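Local coordinates for protein prolyl endopeptidase (Myxococcus xanthus, PDB 2BKL) that probably hydrolyses oligopeptides on the carboxyl side of proline, and far less readily of alanine, as a serine protease of the prolyl oligopeptidase family, at residues D70-P75 against F82-T87; A364-M369 against Y378-S383. One frame throughout, in Å; residues are numbered along the deposited sequence.

How the contacts relate
Both contacts lie in the N-terminal beta-propeller domain. Each pairs the first strand of a four-stranded antiparallel sheet with the second. Contact 1 belongs to the first blade and contact 2 to the last, and their centres are about 15 Å apart. The two blades are neighbours and touch by packing: Thr74 CG2 of contact 1 lies 3.6 Å from Met369 CE, and Pro75 CG lies 3.6 Å from Tyr378 CZ. Contact 2 is largely buried and lined by alanine, leucine and aromatic groups. Contact 1 is only partly buried, with paired hydroxyls, an arginine and bridging waters. In both, a serine hydroxyl bridges a break in the backbone pairing.

Contact 1: residues D70-P75 against F82-T87; sequences DSVSTP and FFYVRT
Ser71 and Thr87 are an antiparallel hydrogen-bonded pair, and their hydroxyls also meet, OG to OG1 at 2.6 Å. A water links Ser71 OG to Val85 O. On the other face of the sheet, Val72 packs against two side chains. Its CG2, anti to the backbone N, reaches Tyr84 CD2 at 3.6 Å and lies over one face of the Arg86 guanidinium, toward the rim. Arg86 runs extended from CG to NE, and a water joins its NH1 to Ser71 O. Arg86 NH2 forms a salt bridge with Glu106, to which Tyr84 OH is also hydrogen-bonded.

The pairing changes at Ser73. Its N donates to Val85 O at 2.9 Å, but the return bond from Val85 N goes to Ser73 OG, 3.0 Å and nearly straight at 165°. A chi1 of 79° brings OG to this N-H, and the hydroxyl donates in turn to Thr74 O. With an alanine here, Val85 N would probably be left without its acceptor and Thr74 O without this donor. Further on, Pro75 CB meets the edge of the Phe82 ring at 3.9 Å. Strand 95-100 flanks 82-87 on its far side, and Trp403 of strand 400-405 packs on Val72 and Pro75.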
# COMPACT_ATOMS: atom_id res chain seq x y z
N ASP A 70 -0.33 0.68 -22.96
CA ASP A 70 0.51 1.84 -23.20
C ASP A 70 0.09 2.86 -22.17
O ASP A 70 -1.05 3.30 -22.16
CB ASP A 70 0.25 2.42 -24.59
CG ASP A 70 0.72 1.53 -25.67
OD1 ASP A 70 1.91 1.16 -25.66
OD2 ASP A 70 -0.05 1.09 -26.56
N SER A 71 1.00 3.22 -21.28
CA SER A 71 0.72 4.22 -20.29
C SER A 71 1.97 5.05 -20.06
O SER A 71 3.09 4.66 -20.44
CB SER A 71 0.27 3.58 -18.99
OG SER A 71 1.35 3.00 -18.28
N VAL A 72 1.76 6.22 -19.50
CA VAL A 72 2.87 7.09 -19.08
C VAL A 72 2.55 7.70 -17.72
O VAL A 72 1.37 8.04 -17.46
CB VAL A 72 3.17 8.18 -20.11
CG1 VAL A 72 2.01 9.14 -20.25
CG2 VAL A 72 4.46 8.94 -19.75
N SER A 73 3.56 7.81 -16.85
CA SER A 73 3.47 8.40 -15.49
C SER A 73 3.55 9.91 -15.59
O SER A 73 3.98 10.45 -16.59
CB SER A 73 4.63 7.92 -14.55
OG SER A 73 5.93 8.61 -14.74
N THR A 74 3.15 10.61 -14.52
CA THR A 74 3.47 12.03 -14.43
C THR A 74 4.98 12.25 -14.49
O THR A 74 5.75 11.44 -13.96
CB THR A 74 2.94 12.69 -13.13
OG1 THR A 74 3.41 12.00 -11.98
CG2 THR A 74 1.44 12.59 -13.04
N PRO A 75 5.41 13.34 -15.11
CA PRO A 75 6.85 13.58 -15.29
C PRO A 75 7.51 14.29 -14.11
O PRO A 75 6.91 15.15 -13.46
CB PRO A 75 6.89 14.44 -16.54
CG PRO A 75 5.59 15.18 -16.54
CD PRO A 75 4.61 14.37 -15.80
N PHE A 82 12.86 15.99 -18.64
CA PHE A 82 11.69 15.32 -18.14
C PHE A 82 12.01 13.86 -17.98
O PHE A 82 12.65 13.27 -18.86
CB PHE A 82 10.53 15.45 -19.14
CG PHE A 82 9.95 16.82 -19.22
CD1 PHE A 82 10.63 17.83 -19.87
CD2 PHE A 82 8.69 17.08 -18.71
CE1 PHE A 82 10.08 19.11 -19.98
CE2 PHE A 82 8.14 18.35 -18.83
CZ PHE A 82 8.85 19.36 -19.46
N PHE A 83 11.55 13.28 -16.89
CA PHE A 83 11.81 11.89 -16.54
C PHE A 83 10.49 11.24 -16.16
O PHE A 83 9.72 11.79 -15.38
CB PHE A 83 12.76 11.78 -15.34
CG PHE A 83 14.11 12.37 -15.59
CD1 PHE A 83 14.33 13.73 -15.55
CD2 PHE A 83 15.18 11.56 -15.93
CE1 PHE A 83 15.59 14.26 -15.82
CE2 PHE A 83 16.43 12.11 -16.18
CZ PHE A 83 16.62 13.43 -16.12
N TYR A 84 10.21 10.06 -16.69
CA TYR A 84 8.89 9.47 -16.54
C TYR A 84 8.94 8.00 -16.93
O TYR A 84 9.79 7.59 -17.73
CB TYR A 84 7.83 10.25 -17.38
CG TYR A 84 8.29 10.42 -18.80
CD1 TYR A 84 9.09 11.49 -19.16
CD2 TYR A 84 8.02 9.45 -19.77
CE1 TYR A 84 9.57 11.63 -20.42
CE2 TYR A 84 8.51 9.59 -21.05
CZ TYR A 84 9.29 10.67 -21.37
OH TYR A 84 9.79 10.86 -22.63
N VAL A 85 8.06 7.22 -16.34
CA VAL A 85 7.95 5.81 -16.62
C VAL A 85 6.85 5.54 -17.66
O VAL A 85 5.78 6.16 -17.62
CB VAL A 85 7.70 5.06 -15.32
CG1 VAL A 85 7.35 3.63 -15.56
CG2 VAL A 85 8.94 5.15 -14.43
N ARG A 86 7.10 4.60 -18.58
CA ARG A 86 6.09 4.13 -19.50
C ARG A 86 5.89 2.64 -19.34
O ARG A 86 6.81 1.91 -19.01
CB ARG A 86 6.52 4.33 -20.96
CG ARG A 86 6.59 5.78 -21.45
CD ARG A 86 6.80 5.86 -22.96
NE ARG A 86 6.90 7.21 -23.51
CZ ARG A 86 5.87 7.97 -23.85
NH1 ARG A 86 4.63 7.55 -23.66
NH2 ARG A 86 6.08 9.18 -24.35
N THR A 87 4.67 2.18 -19.61
CA THR A 87 4.48 0.79 -19.95
C THR A 87 4.24 0.69 -21.45
O THR A 87 3.71 1.60 -22.08
CB THR A 87 3.30 0.14 -19.22
OG1 THR A 87 2.07 0.83 -19.53
CG2 THR A 87 3.47 0.21 -17.70
O HOH W 1 3.81 2.88 -24.82
O HOH W 2 3.42 4.32 -16.79
O HOH W 3 3.45 4.78 -23.24

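Contact 2: residues A364-M369 against Y378-S383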
# COMPACT_ATOMS: atom_id res chain seq x y z
N ALA A 364 -11.45 9.28 -8.48
CA ALA A 364 -10.36 9.55 -7.54
C ALA A 364 -9.33 10.45 -8.21
O ALA A 364 -8.85 10.16 -9.28
CB ALA A 364 -9.68 8.28 -7.05
N ALA A 365 -8.95 11.51 -7.55
CA ALA A 365 -7.94 12.44 -8.05
C ALA A 365 -6.77 12.53 -7.10
O ALA A 365 -6.99 12.64 -5.89
CB ALA A 365 -8.53 13.80 -8.26
N SER A 366 -5.54 12.55 -7.62
CA SER A 366 -4.38 12.82 -6.80
C SER A 366 -4.29 14.31 -6.48
O SER A 366 -4.93 15.14 -7.12
CB SER A 366 -3.09 12.39 -7.52
OG SER A 366 -2.78 13.31 -8.58
N ASN A 367 -3.44 14.64 -5.52
CA ASN A 367 -3.07 16.03 -5.31
C ASN A 367 -2.27 16.49 -6.51
O ASN A 367 -1.76 15.68 -7.29
CB ASN A 367 -2.30 16.20 -4.00
CG ASN A 367 -2.40 17.61 -3.44
OD1 ASN A 367 -3.09 18.43 -3.97
ND2 ASN A 367 -1.76 17.84 -2.30
N LEU A 368 -2.15 17.79 -6.67
CA LEU A 368 -1.27 18.33 -7.68
C LEU A 368 0.17 17.98 -7.38
O LEU A 368 0.60 17.98 -6.23
CB LEU A 368 -1.43 19.83 -7.78
CG LEU A 368 -2.76 20.36 -8.29
CD1 LEU A 368 -2.74 21.89 -8.31
CD2 LEU A 368 -3.08 19.80 -9.66
N MET A 369 0.88 17.63 -8.46
CA MET A 369 2.26 17.20 -8.42
C MET A 369 3.09 18.12 -9.29
O MET A 369 2.77 18.34 -10.46
CB MET A 369 2.38 15.77 -8.94
CG MET A 369 1.69 14.76 -8.04
SD MET A 369 1.73 13.18 -8.83
CE MET A 369 0.32 13.28 -9.74
N TYR A 378 0.66 18.57 -12.30
CA TYR A 378 -0.10 17.49 -12.89
C TYR A 378 -0.93 16.80 -11.84
O TYR A 378 -0.56 16.77 -10.66
CB TYR A 378 0.86 16.47 -13.53
CG TYR A 378 1.69 16.99 -14.66
CD1 TYR A 378 2.83 17.73 -14.40
CD2 TYR A 378 1.36 16.73 -15.98
CE1 TYR A 378 3.60 18.23 -15.44
CE2 TYR A 378 2.14 17.21 -17.01
CZ TYR A 378 3.24 17.95 -16.73
OH TYR A 378 4.02 18.44 -17.75
N TYR A 379 -2.06 16.24 -12.24
CA TYR A 379 -2.76 15.33 -11.37
C TYR A 379 -3.31 14.16 -12.15
O TYR A 379 -3.52 14.24 -13.37
CB TYR A 379 -3.87 16.03 -10.57
CG TYR A 379 -5.14 16.36 -11.31
CD1 TYR A 379 -5.30 17.57 -11.96
CD2 TYR A 379 -6.21 15.46 -11.34
CE1 TYR A 379 -6.51 17.89 -12.63
CE2 TYR A 379 -7.39 15.77 -11.99
CZ TYR A 379 -7.51 16.98 -12.66
OH TYR A 379 -8.71 17.25 -13.28
N VAL A 380 -3.51 13.07 -11.43
CA VAL A 380 -4.05 11.84 -11.99
C VAL A 380 -5.48 11.68 -11.58
O VAL A 380 -5.82 11.91 -10.42
CB VAL A 380 -3.21 10.65 -11.46
CG1 VAL A 380 -3.71 9.32 -12.01
CG2 VAL A 380 -1.72 10.81 -11.76
N PHE A 381 -6.34 11.30 -12.52
CA PHE A 381 -7.73 10.98 -12.25
C PHE A 381 -8.09 9.58 -12.74
O PHE A 381 -7.73 9.19 -13.84
CB PHE A 381 -8.63 12.01 -12.92
CG PHE A 381 -10.08 11.72 -12.72
CD1 PHE A 381 -10.72 12.15 -11.56
CD2 PHE A 381 -10.79 11.03 -13.67
CE1 PHE A 381 -12.04 11.88 -11.35
CE2 PHE A 381 -12.10 10.74 -13.48
CZ PHE A 381 -12.74 11.17 -12.33
N THR A 382 -8.77 8.82 -11.91
CA THR A 382 -9.29 7.50 -12.30
C THR A 382 -10.69 7.38 -11.74
O THR A 382 -11.11 8.11 -10.87
CB THR A 382 -8.47 6.30 -11.75
OG1 THR A 382 -8.42 6.36 -10.30
CG2 THR A 382 -7.04 6.35 -12.18
N SER A 383 -11.41 6.38 -12.21
CA SER A 383 -12.63 5.94 -11.53
C SER A 383 -12.72 4.44 -11.69
O SER A 383 -11.90 3.84 -12.37
CB SER A 383 -13.91 6.61 -12.09
OG SER A 383 -14.39 5.98 -13.27
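This is an antiparallel strand pairing, largely buried, in which Ala364 to Met369 run beside Tyr378 to Thr382 in the last blade of the propeller. Ala364 and Thr382 form a hydrogen-bonded pair: Ala364 N gives a nearly straight bond to Thr382 O at 2.7 Å, and Thr382 N returns one to Ala364 O. Ala365 and Phe381 follow as a non-hydrogen-bonded pair. Ala365 CB sits at the edge of the Phe381 ring and also approaches Tyr379 CD2.

At Ser366 the regular pairing stops. Ser366 N still bonds to Val380 O, but Val380 N donates to Ser366 OG at 3.0 Å and 175°. The hydroxyl lies between the backbone N and the carbonyl carbon, chi1 74°, and donates in turn to Asn367 O. Ser366 O is buried here and has no hydrogen-bond partner in the model.

A short irregular stretch at Ser366 to Leu368 shifts the register by one residue before Met369 and Tyr378 pair again. Met369 N donates to Tyr378 O and Tyr378 N to Met369 O, both at 2.8 Å. Such four-stranded antiparallel blades build the seven-bladed propeller of this family, and 364-365 is the edge strand at the inner end of this blade, next to the central channel.

Side chains pack around the break. Leu368 CD2 meets Tyr379 CD1 obliquely at 3.9 Å. Met369 bends at chi3, -88°, which brings CE to 3.8 Å from Val380 CG2. The Tyr379 ring also meets that of Tyr391 on strand 386-394. Asn367 turns from the partner strand, and its OD1 accepts a bond from Ser333 OG in the preceding blade.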